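Zinc finger (CCCH type) motif-containing protein (Toxoplasma gondii, PDB 7NG2) probably reads N6-methyladenosine in RNA through the YTH domain described here, one part of a larger CPSF4 protein tied to mRNA polyadenylation. Local coordinates at residues Ser12-Asn22 with Thr53-Asn63; Met74-Pro84 with Arg93-Met101. All coordinates share one frame; numbering follows the deposited sequence.

Contact 1. Residues Ser12-Asn22 with Thr53-Asn63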
loop_
_atom_site.group_PDB
_atom_site.type_symbol
_atom_site.label_atom_id
_atom_site.label_comp_id
_atom_site.label_asym_id
_atom_site.label_seq_id
_atom_site.Cartn_x
_atom_site.Cartn_y
_atom_site.Cartn_z
ATOM N N SER A 12 -17.506 6.652 -0.550
ATOM C CA SER A 12 -17.075 5.319 -0.933
ATOM C C SER A 12 -16.519 4.569 0.273
ATOM O O SER A 12 -15.974 5.168 1.204
ATOM C CB SER A 12 -16.007 5.398 -2.023
ATOM O OG SER A 12 -14.984 6.317 -1.664
ATOM N N THR A 13 -16.632 3.244 0.233
ATOM C CA THR A 13 -16.037 2.408 1.270
ATOM C C THR A 13 -14.557 2.183 0.982
ATOM O O THR A 13 -14.128 2.096 -0.173
ATOM C CB THR A 13 -16.759 1.067 1.373
ATOM O OG1 THR A 13 -16.676 0.387 0.113
ATOM C CG2 THR A 13 -18.234 1.290 1.745
ATOM N N LYS A 14 -13.766 2.110 2.050
ATOM C CA LYS A 14 -12.318 2.062 1.926
ATOM C C LYS A 14 -11.741 1.109 2.954
ATOM O O LYS A 14 -12.262 0.984 4.064
ATOM C CB LYS A 14 -11.714 3.455 2.122
ATOM C CG LYS A 14 -12.334 4.511 1.212
ATOM C CD LYS A 14 -11.920 5.913 1.583
ATOM C CE LYS A 14 -12.684 6.927 0.754
ATOM N NZ LYS A 14 -14.053 7.157 1.239
ATOM N N ARG A 15 -10.661 0.433 2.566
ATOM C CA ARG A 15 -9.808 -0.283 3.501
ATOM C C ARG A 15 -8.372 0.095 3.194
ATOM O O ARG A 15 -8.028 0.386 2.050
ATOM C CB ARG A 15 -10.022 -1.803 3.434
ATOM C CG ARG A 15 -11.401 -2.216 3.962
ATOM C CD ARG A 15 -11.678 -3.697 3.825
ATOM N NE ARG A 15 -10.865 -4.470 4.750
ATOM C CZ ARG A 15 -10.946 -5.786 4.867
ATOM N NH1 ARG A 15 -11.804 -6.459 4.114
ATOM N NH2 ARG A 15 -10.179 -6.418 5.738
ATOM N N PHE A 16 -7.534 0.091 4.229
ATOM C CA PHE A 16 -6.183 0.647 4.170
ATOM C C PHE A 16 -5.195 -0.360 4.739
ATOM O O PHE A 16 -5.349 -0.800 5.888
ATOM C CB PHE A 16 -6.101 1.922 5.018
ATOM C CG PHE A 16 -7.060 3.011 4.620
ATOM C CD1 PHE A 16 -8.358 3.031 5.110
ATOM C CD2 PHE A 16 -6.653 4.029 3.778
ATOM C CE1 PHE A 16 -9.230 4.053 4.763
ATOM C CE2 PHE A 16 -7.526 5.055 3.428
ATOM C CZ PHE A 16 -8.821 5.051 3.919
ATOM N N PHE A 17 -4.183 -0.715 3.957
ATOM C CA PHE A 17 -3.206 -1.716 4.375
ATOM C C PHE A 17 -1.807 -1.147 4.215
ATOM O O PHE A 17 -1.508 -0.492 3.218
ATOM C CB PHE A 17 -3.310 -2.988 3.522
ATOM C CG PHE A 17 -4.628 -3.681 3.653
ATOM C CD1 PHE A 17 -5.695 -3.337 2.831
ATOM C CD2 PHE A 17 -4.816 -4.668 4.609
ATOM C CE1 PHE A 17 -6.923 -3.968 2.946
ATOM C CE2 PHE A 17 -6.049 -5.303 4.730
ATOM C CZ PHE A 17 -7.104 -4.948 3.893
ATOM N N ILE A 18 -0.950 -1.400 5.204
ATOM C CA ILE A 18 0.465 -1.035 5.127
ATOM C C ILE A 18 1.219 -2.133 4.379
ATOM O O ILE A 18 1.037 -3.325 4.644
ATOM C CB ILE A 18 1.036 -0.774 6.534
ATOM C CG1 ILE A 18 0.297 0.437 7.134
ATOM C CG2 ILE A 18 2.551 -0.531 6.486
ATOM C CD1 ILE A 18 0.574 0.744 8.574
ATOM N N ILE A 19 2.036 -1.727 3.413
ATOM C CA ILE A 19 2.864 -2.626 2.618
ATOM C C ILE A 19 4.314 -2.332 2.960
ATOM O O ILE A 19 4.744 -1.178 2.904
ATOM C CB ILE A 19 2.625 -2.384 1.121
ATOM C CG1 ILE A 19 1.199 -2.769 0.726
ATOM C CG2 ILE A 19 3.677 -3.114 0.285
ATOM C CD1 ILE A 19 0.933 -4.246 0.828
ATOM N N LYS A 20 5.076 -3.371 3.282
ATOM C CA LYS A 20 6.503 -3.234 3.531
ATOM C C LYS A 20 7.282 -3.773 2.335
ATOM O O LYS A 20 6.848 -4.705 1.659
ATOM C CB LYS A 20 6.913 -3.988 4.799
ATOM C CG LYS A 20 6.244 -3.505 6.086
ATOM C CD LYS A 20 6.539 -2.036 6.407
ATOM C CE LYS A 20 7.998 -1.853 6.799
ATOM N NZ LYS A 20 8.222 -0.473 7.337
ATOM N N SER A 21 8.434 -3.172 2.067
ATOM C CA SER A 21 9.283 -3.629 0.978
ATOM C C SER A 21 10.715 -3.704 1.471
ATOM O O SER A 21 11.220 -2.737 2.041
ATOM C CB SER A 21 9.223 -2.652 -0.192
ATOM O OG SER A 21 10.043 -3.103 -1.257
ATOM N N ASN A 22 11.379 -4.838 1.261
ATOM C CA ASN A 22 12.766 -4.898 1.707
ATOM C C ASN A 22 13.696 -4.083 0.816
ATOM O O ASN A 22 14.757 -3.654 1.282
ATOM C CB ASN A 22 13.245 -6.344 1.876
ATOM C CG ASN A 22 13.504 -7.039 0.556
ATOM O OD1 ASN A 22 12.719 -6.923 -0.385
ATOM N ND2 ASN A 22 14.612 -7.772 0.481
ATOM N N THR A 53 -14.829 -3.996 -1.307
ATOM C CA THR A 53 -14.621 -2.628 -0.865
ATOM C C THR A 53 -14.527 -1.755 -2.100
ATOM O O THR A 53 -13.985 -2.185 -3.124
ATOM C CB THR A 53 -13.305 -2.514 -0.074
ATOM O OG1 THR A 53 -13.199 -3.596 0.854
ATOM C CG2 THR A 53 -13.240 -1.209 0.680
ATOM N N ASP A 54 -15.041 -0.528 -2.007
ATOM C CA ASP A 54 -14.965 0.354 -3.166
ATOM C C ASP A 54 -13.517 0.670 -3.528
ATOM O O ASP A 54 -13.151 0.656 -4.707
ATOM C CB ASP A 54 -15.754 1.641 -2.932
ATOM C CG ASP A 54 -17.243 1.407 -2.729
ATOM O OD1 ASP A 54 -17.779 0.312 -3.017
ATOM O OD2 ASP A 54 -17.880 2.362 -2.258
ATOM N N HIS A 55 -12.680 0.948 -2.527
ATOM C CA HIS A 55 -11.261 1.264 -2.709
ATOM C C HIS A 55 -10.416 0.542 -1.681
ATOM O O HIS A 55 -10.673 0.658 -0.478
ATOM C CB HIS A 55 -10.990 2.758 -2.532
ATOM C CG HIS A 55 -11.773 3.630 -3.454
ATOM N ND1 HIS A 55 -11.558 3.651 -4.812
ATOM C CD2 HIS A 55 -12.759 4.523 -3.210
ATOM C CE1 HIS A 55 -12.387 4.513 -5.371
ATOM N NE2 HIS A 55 -13.124 5.061 -4.419
ATOM N N VAL A 56 -9.397 -0.172 -2.155
ATOM C CA VAL A 56 -8.370 -0.744 -1.292
ATOM C C VAL A 56 -7.098 0.071 -1.472
ATOM O O VAL A 56 -6.522 0.107 -2.567
ATOM C CB VAL A 56 -8.141 -2.231 -1.601
ATOM C CG1 VAL A 56 -6.958 -2.760 -0.818
ATOM C CG2 VAL A 56 -9.401 -3.027 -1.293
ATOM N N LEU A 57 -6.662 0.730 -0.397
ATOM C CA LEU A 57 -5.488 1.588 -0.410
ATOM C C LEU A 57 -4.303 0.870 0.219
ATOM O O LEU A 57 -4.446 0.186 1.240
ATOM C CB LEU A 57 -5.751 2.892 0.346
ATOM C CG LEU A 57 -6.722 3.903 -0.276
ATOM C CD1 LEU A 57 -6.444 4.116 -1.759
ATOM C CD2 LEU A 57 -8.178 3.535 -0.048
ATOM N N LEU A 58 -3.157 0.995 -0.443
ATOM C CA LEU A 58 -1.904 0.379 -0.027
ATOM C C LEU A 58 -0.933 1.499 0.309
ATOM O O LEU A 58 -0.643 2.344 -0.537
ATOM C CB LEU A 58 -1.353 -0.488 -1.154
ATOM C CG LEU A 58 -2.358 -1.501 -1.702
ATOM C CD1 LEU A 58 -1.733 -2.191 -2.883
ATOM C CD2 LEU A 58 -2.787 -2.526 -0.661
ATOM N N LEU A 59 -0.434 1.499 1.540
ATOM C CA LEU A 59 0.423 2.564 2.061
ATOM C C LEU A 59 1.828 1.986 2.153
ATOM O O LEU A 59 2.082 1.096 2.974
ATOM C CB LEU A 59 -0.077 3.011 3.436
ATOM C CG LEU A 59 -1.343 3.893 3.460
ATOM C CD1 LEU A 59 -2.590 3.244 2.834
ATOM C CD2 LEU A 59 -1.643 4.356 4.888
ATOM N N PHE A 60 2.727 2.470 1.300
ATOM C CA PHE A 60 4.019 1.818 1.097
ATOM C C PHE A 60 5.075 2.355 2.050
ATOM O O PHE A 60 5.259 3.571 2.162
ATOM C CB PHE A 60 4.479 2.026 -0.337
ATOM C CG PHE A 60 3.732 1.188 -1.338
ATOM C CD1 PHE A 60 2.555 1.648 -1.910
ATOM C CD2 PHE A 60 4.203 -0.067 -1.703
ATOM C CE1 PHE A 60 1.865 0.887 -2.842
ATOM C CE2 PHE A 60 3.511 -0.836 -2.631
ATOM C CZ PHE A 60 2.339 -0.357 -3.191
ATOM N N SER A 61 5.791 1.441 2.700
ATOM C CA SER A 61 6.850 1.779 3.649
ATOM C C SER A 61 8.014 0.809 3.465
ATOM O O SER A 61 7.934 -0.356 3.867
ATOM C CB SER A 61 6.308 1.713 5.076
ATOM O OG SER A 61 7.364 1.870 6.006
ATOM N N ALA A 62 9.103 1.289 2.880
ATOM C CA ALA A 62 10.278 0.445 2.734
ATOM C C ALA A 62 10.880 0.128 4.101
ATOM O O ALA A 62 10.866 0.958 5.015
ATOM C CB ALA A 62 11.316 1.151 1.865
ATOM N N ASN A 63 11.374 -1.096 4.249
ATOM C CA ASN A 63 11.988 -1.513 5.505
ATOM C C ASN A 63 13.103 -0.549 5.895
ATOM O O ASN A 63 13.996 -0.256 5.098
ATOM C CB ASN A 63 12.574 -2.919 5.343
ATOM C CG ASN A 63 11.514 -4.010 5.265
ATOM O OD1 ASN A 63 10.325 -3.773 5.460
ATOM N ND2 ASN A 63 11.959 -5.232 4.982
HETATM O O HOH W 1 -14.836 7.483 -4.067
HETATM O O HOH W 2 -14.204 -5.695 2.722
#

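Contact 2. Residues Met74-Pro84 with Arg93-Met101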
loop_
_atom_site.group_PDB
_atom_site.type_symbol
_atom_site.label_atom_id
_atom_site.label_comp_id
_atom_site.label_asym_id
_atom_site.label_seq_id
_atom_site.Cartn_x
_atom_site.Cartn_y
_atom_site.Cartn_z
ATOM N N MET A 74 -5.201 -0.595 -5.058
ATOM C CA MET A 74 -5.198 -1.905 -5.693
ATOM C C MET A 74 -6.215 -1.906 -6.829
ATOM O O MET A 74 -7.386 -1.583 -6.628
ATOM C CB MET A 74 -5.574 -2.956 -4.655
ATOM C CG MET A 74 -5.539 -4.384 -5.144
ATOM S SD MET A 74 -5.919 -5.488 -3.783
ATOM C CE MET A 74 -5.764 -7.077 -4.584
ATOM N N MET A 75 -5.767 -2.264 -8.035
ATOM C CA MET A 75 -6.592 -2.134 -9.230
ATOM C C MET A 75 -7.086 -3.459 -9.784
ATOM O O MET A 75 -7.984 -3.457 -10.633
ATOM C CB MET A 75 -5.809 -1.419 -10.336
ATOM C CG MET A 75 -5.293 -0.034 -9.956
ATOM S SD MET A 75 -6.581 1.138 -9.485
ATOM C CE MET A 75 -7.443 1.342 -11.039
ATOM N N SER A 76 -6.520 -4.577 -9.351
ATOM C CA SER A 76 -6.925 -5.869 -9.873
ATOM C C SER A 76 -6.657 -6.926 -8.822
ATOM O O SER A 76 -5.901 -6.708 -7.874
ATOM C CB SER A 76 -6.160 -6.221 -11.162
ATOM O OG SER A 76 -4.855 -6.729 -10.879
ATOM N N LEU A 77 -7.264 -8.094 -9.025
ATOM C CA LEU A 77 -6.916 -9.274 -8.268
ATOM C C LEU A 77 -5.540 -9.769 -8.710
ATOM O O LEU A 77 -5.073 -9.448 -9.807
ATOM C CB LEU A 77 -7.942 -10.374 -8.534
ATOM C CG LEU A 77 -9.304 -10.175 -7.860
ATOM C CD1 LEU A 77 -10.311 -11.238 -8.320
ATOM C CD2 LEU A 77 -9.174 -10.170 -6.337
ATOM N N PRO A 78 -4.871 -10.552 -7.868
ATOM C CA PRO A 78 -3.661 -11.255 -8.317
ATOM C C PRO A 78 -3.921 -11.994 -9.625
ATOM O O PRO A 78 -4.944 -12.659 -9.790
ATOM C CB PRO A 78 -3.369 -12.213 -7.158
ATOM C CG PRO A 78 -3.970 -11.517 -5.952
ATOM C CD PRO A 78 -5.209 -10.855 -6.469
ATOM N N ASP A 79 -2.995 -11.830 -10.573
ATOM C CA ASP A 79 -3.185 -12.179 -11.978
ATOM C C ASP A 79 -1.916 -12.845 -12.494
ATOM O O ASP A 79 -0.887 -12.177 -12.652
ATOM C CB ASP A 79 -3.473 -10.891 -12.759
ATOM C CG ASP A 79 -3.691 -11.117 -14.249
ATOM O OD1 ASP A 79 -3.583 -12.266 -14.717
ATOM O OD2 ASP A 79 -3.982 -10.125 -14.958
ATOM N N PRO A 80 -1.950 -14.149 -12.779
ATOM C CA PRO A 80 -0.726 -14.835 -13.226
ATOM C C PRO A 80 -0.139 -14.296 -14.522
ATOM O O PRO A 80 1.038 -14.551 -14.796
ATOM C CB PRO A 80 -1.176 -16.295 -13.375
ATOM C CG PRO A 80 -2.367 -16.420 -12.488
ATOM C CD PRO A 80 -3.061 -15.091 -12.561
ATOM N N GLN A 81 -0.902 -13.551 -15.322
ATOM C CA GLN A 81 -0.400 -13.029 -16.589
ATOM C C GLN A 81 0.123 -11.603 -16.489
ATOM O O GLN A 81 0.545 -11.040 -17.500
ATOM C CB GLN A 81 -1.479 -13.113 -17.676
ATOM C CG GLN A 81 -2.107 -14.495 -17.848
ATOM C CD GLN A 81 -1.081 -15.614 -17.847
ATOM O OE1 GLN A 81 -0.030 -15.516 -18.483
ATOM N NE2 GLN A 81 -1.380 -16.687 -17.120
ATOM N N LEU A 82 0.108 -11.000 -15.306
ATOM C CA LEU A 82 0.603 -9.639 -15.152
ATOM C C LEU A 82 2.097 -9.682 -14.854
ATOM O O LEU A 82 2.516 -10.259 -13.842
ATOM C CB LEU A 82 -0.145 -8.922 -14.032
ATOM C CG LEU A 82 0.280 -7.478 -13.769
ATOM C CD1 LEU A 82 -0.036 -6.609 -14.976
ATOM C CD2 LEU A 82 -0.410 -6.958 -12.529
ATOM N N PHE A 83 2.894 -9.064 -15.734
ATOM C CA PHE A 83 4.353 -8.993 -15.641
ATOM C C PHE A 83 4.965 -10.259 -15.051
ATOM O O PHE A 83 5.650 -10.199 -14.027
ATOM C CB PHE A 83 4.800 -7.732 -14.895
ATOM C CG PHE A 83 4.469 -6.461 -15.626
ATOM C CD1 PHE A 83 5.198 -6.078 -16.740
ATOM C CD2 PHE A 83 3.413 -5.666 -15.216
ATOM C CE1 PHE A 83 4.885 -4.912 -17.426
ATOM C CE2 PHE A 83 3.097 -4.505 -15.896
ATOM C CZ PHE A 83 3.832 -4.127 -16.998
ATOM N N PRO A 84 4.779 -11.417 -15.681
ATOM C CA PRO A 84 5.253 -12.662 -15.060
ATOM C C PRO A 84 6.757 -12.626 -14.823
ATOM O O PRO A 84 7.535 -12.285 -15.716
ATOM C CB PRO A 84 4.868 -13.735 -16.086
ATOM C CG PRO A 84 3.753 -13.134 -16.871
ATOM C CD PRO A 84 4.044 -11.665 -16.931
ATOM N N ARG A 93 7.892 -17.311 -4.079
ATOM C CA ARG A 93 7.384 -17.327 -2.711
ATOM C C ARG A 93 6.288 -16.298 -2.479
ATOM O O ARG A 93 5.962 -15.997 -1.325
ATOM C CB ARG A 93 8.516 -17.129 -1.703
ATOM C CG ARG A 93 9.501 -18.282 -1.658
ATOM C CD ARG A 93 10.803 -17.875 -0.988
ATOM N NE ARG A 93 11.838 -17.553 -1.965
ATOM C CZ ARG A 93 12.577 -16.450 -1.931
ATOM N NH1 ARG A 93 12.400 -15.561 -0.963
ATOM N NH2 ARG A 93 13.496 -16.235 -2.863
ATOM N N LEU A 94 5.717 -15.749 -3.542
ATOM C CA LEU A 94 4.687 -14.732 -3.439
ATOM C C LEU A 94 3.430 -15.210 -4.148
ATOM O O LEU A 94 3.463 -16.149 -4.942
ATOM C CB LEU A 94 5.155 -13.426 -4.091
ATOM C CG LEU A 94 6.391 -12.778 -3.464
ATOM C CD1 LEU A 94 6.927 -11.659 -4.352
ATOM C CD2 LEU A 94 6.046 -12.244 -2.086
ATOM N N GLY A 95 2.314 -14.557 -3.851
ATOM C CA GLY A 95 1.140 -14.674 -4.690
ATOM C C GLY A 95 1.392 -14.034 -6.048
ATOM O O GLY A 95 2.456 -13.485 -6.331
ATOM N N SER A 96 0.380 -14.109 -6.910
ATOM C CA SER A 96 0.523 -13.558 -8.250
ATOM C C SER A 96 0.526 -12.030 -8.199
ATOM O O SER A 96 -0.005 -11.405 -7.272
ATOM C CB SER A 96 -0.616 -14.031 -9.156
ATOM O OG SER A 96 -0.549 -15.426 -9.402
ATOM N N ASN A 97 1.138 -11.425 -9.216
ATOM C CA ASN A 97 1.191 -9.975 -9.316
ATOM C C ASN A 97 -0.200 -9.390 -9.509
ATOM O O ASN A 97 -1.061 -9.970 -10.172
ATOM C CB ASN A 97 2.051 -9.564 -10.511
ATOM C CG ASN A 97 3.496 -9.974 -10.351
ATOM O OD1 ASN A 97 4.003 -10.075 -9.245
ATOM N ND2 ASN A 97 4.172 -10.207 -11.468
ATOM N N PHE A 98 -0.419 -8.215 -8.932
ATOM C CA PHE A 98 -1.654 -7.482 -9.152
ATOM C C PHE A 98 -1.335 -6.034 -9.498
ATOM O O PHE A 98 -0.253 -5.522 -9.197
ATOM C CB PHE A 98 -2.620 -7.567 -7.953
ATOM C CG PHE A 98 -2.027 -7.125 -6.636
ATOM C CD1 PHE A 98 -2.127 -5.809 -6.227
ATOM C CD2 PHE A 98 -1.407 -8.039 -5.795
ATOM C CE1 PHE A 98 -1.616 -5.405 -5.005
ATOM C CE2 PHE A 98 -0.888 -7.643 -4.574
ATOM C CZ PHE A 98 -0.995 -6.318 -4.180
ATOM N N ARG A 99 -2.284 -5.388 -10.168
ATOM C CA ARG A 99 -2.089 -4.014 -10.602
ATOM C C ARG A 99 -2.294 -3.048 -9.441
ATOM O O ARG A 99 -3.195 -3.222 -8.609
ATOM C CB ARG A 99 -3.053 -3.674 -11.739
ATOM C CG ARG A 99 -2.592 -4.189 -13.096
ATOM C CD ARG A 99 -3.419 -3.618 -14.238
ATOM N NE ARG A 99 -4.798 -4.092 -14.210
ATOM C CZ ARG A 99 -5.860 -3.301 -14.089
ATOM N NH1 ARG A 99 -5.705 -1.986 -13.981
ATOM N NH2 ARG A 99 -7.078 -3.825 -14.075
ATOM N N VAL A 100 -1.453 -2.018 -9.408
ATOM C CA VAL A 100 -1.538 -0.930 -8.442
ATOM C C VAL A 100 -1.447 0.380 -9.207
ATOM O O VAL A 100 -0.666 0.504 -10.157
ATOM C CB VAL A 100 -0.393 -1.010 -7.408
ATOM C CG1 VAL A 100 -0.428 0.186 -6.452
ATOM C CG2 VAL A 100 -0.473 -2.304 -6.637
ATOM N N MET A 101 -2.250 1.356 -8.798
ATOM C CA MET A 101 -2.174 2.715 -9.316
ATOM C C MET A 101 -1.589 3.569 -8.201
ATOM O O MET A 101 -2.241 3.781 -7.174
ATOM C CB MET A 101 -3.571 3.201 -9.705
ATOM C CG MET A 101 -3.664 4.679 -10.069
ATOM S SD MET A 101 -5.342 5.219 -10.492
ATOM C CE MET A 101 -5.626 4.335 -12.024
HETATM O O HOH W 3 -4.071 -7.461 -13.844
HETATM O O HOH W 4 1.929 -12.854 -11.612
#

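Contact 1. Residues Ser12-Asn22 with Thr53-Asn63
Thr13 and Asp54 exchange two bonds where strands 14-21 and 55-62 begin to run side by side. The backbone N of Thr13 gives its hydrogen to Asp54 OD2, 2.9 Å away and met from above the carboxylate plane, while Asp54 N donates to Thr13 OG1 at 2.8 Å. That second bond depends on a rotamer with OG1 between the backbone N and the carbonyl carbon (chi1 59°), which turns the hydroxyl to the opposing amide. Beyond it a parallel ladder runs from Arg15 N on His55 O to Asn63 N on Ser21 O, its straightest rung being Leu57 N to Arg15 O; only Ser21 N to Ser61 O is weak.

The parallel register sets paired side chains abreast on the same face of the sheet. Phe16 and Leu57 lie alongside each other, ring atom CD2 3.7 Å from Leu57 CB, and Leu59 CD1 comes to the edge of the same ring. On the other face, the CG2 branch of Ile19 rests 3.7 Å from Phe60 CD2, whereas its CG1 branch reaches back to Leu58 CB. Lys20 folds at chi2 (-60°) and chi3 (-69°), and this curl brings NZ to Ser61 OG at 2.8 Å; that hydroxyl is also bonded to Gly67 O. At the start, a water joins Ser12 OG to His55 NE2 at the imidazole edge, and ND1 is bonded to Arg73.

Both are interior strands of the YTH domain's mixed sheet, flanked by 67-74 beside 55-62 and by 134-135 beside 14-21. Joined through helices 24-33 and 40-52, they form a crossover of beta-alpha-beta type. Helix 137-149 covers Phe16 and Leu59, while helix 40-52 packs on Phe17 and Val56 on the other face and helix 24-33 meets Ser21 and Phe60 farther along it.

Contact 2. Residues Met74-Pro84 with Arg93-Met101
Asp79 N donates to Asn97 O at 2.7 Å, and the Asn97 side chain returns a bond to the same loop: ND2 gives a hydrogen to Leu82 O at 2.9 Å, the acceptor lying close to the amide plane. With OD1 bonded to Gln91, the amide is held at both ends, which fixes its rotation. Water 4 adds a bridge from Asn97 N to Asp79 O. The loop braces itself as well, through a type I turn from Asp79 to Leu82 and an Asx turn in which Asp79 OD1 accepts from Gln81 N.

Nearer the strand, Arg99 N points almost straight (177°) at Ser76 OG, 3.0 Å away. The serine hydroxyl sits between its backbone N and carbonyl carbon (chi1 80°), where it accepts this amide and donates to Leu77 O, so a side chain stands in for a backbone carbonyl. Met75 N donates to Arg99 O beside the antiparallel, non-hydrogen-bonded pair of Met74 and Val100. Ser76 O is buried against Phe98 CB without a polar partner.

Packing surrounds this frame. Met74, extended throughout, crosses Phe98 at about a right angle and sets CE over one ring face; SD, 4.9 Å from the ring centroid, makes an oblique Met-aromatic contact. Met75 instead bends at chi2 and chi3, and its CB lies 3.7 Å from Arg99 NH1, whose guanidinium group has Met75 O over one face. Leu82 CD2 presses on Arg99 CG at 3.6 Å.

The contact thus lays the loop after strand 67-74 over the start of strand 98-109, its sheet neighbour. Phe98 reaches Leu58 of strand 55-62, Leu82 touches Val35 of strand 35-36, and helix 40-52 receives Met74, Leu77 and Pro78.

From the N terminus, strand 14-21 leads through a largely helical passage, including helices 24-33 and 40-52, before 55-62 pairs alongside it: contact 1 closes this parallel crossover. The chain then turns back as strand 67-74, and contact 2 closes the shorter, non-helical loop that precedes strand 98-109. The two closures follow in series, neither nested nor crossed. They meet within one sheet, where Val56 O lies 2.9 Å from Met74 N, a probable hydrogen bond, and Leu58 of contact 1 packs its CD1 on Phe98 and Met74 of contact 2. Together they connect the sheet's parallel pair of strands to its antiparallel part, with helix 40-52 touching both contacts.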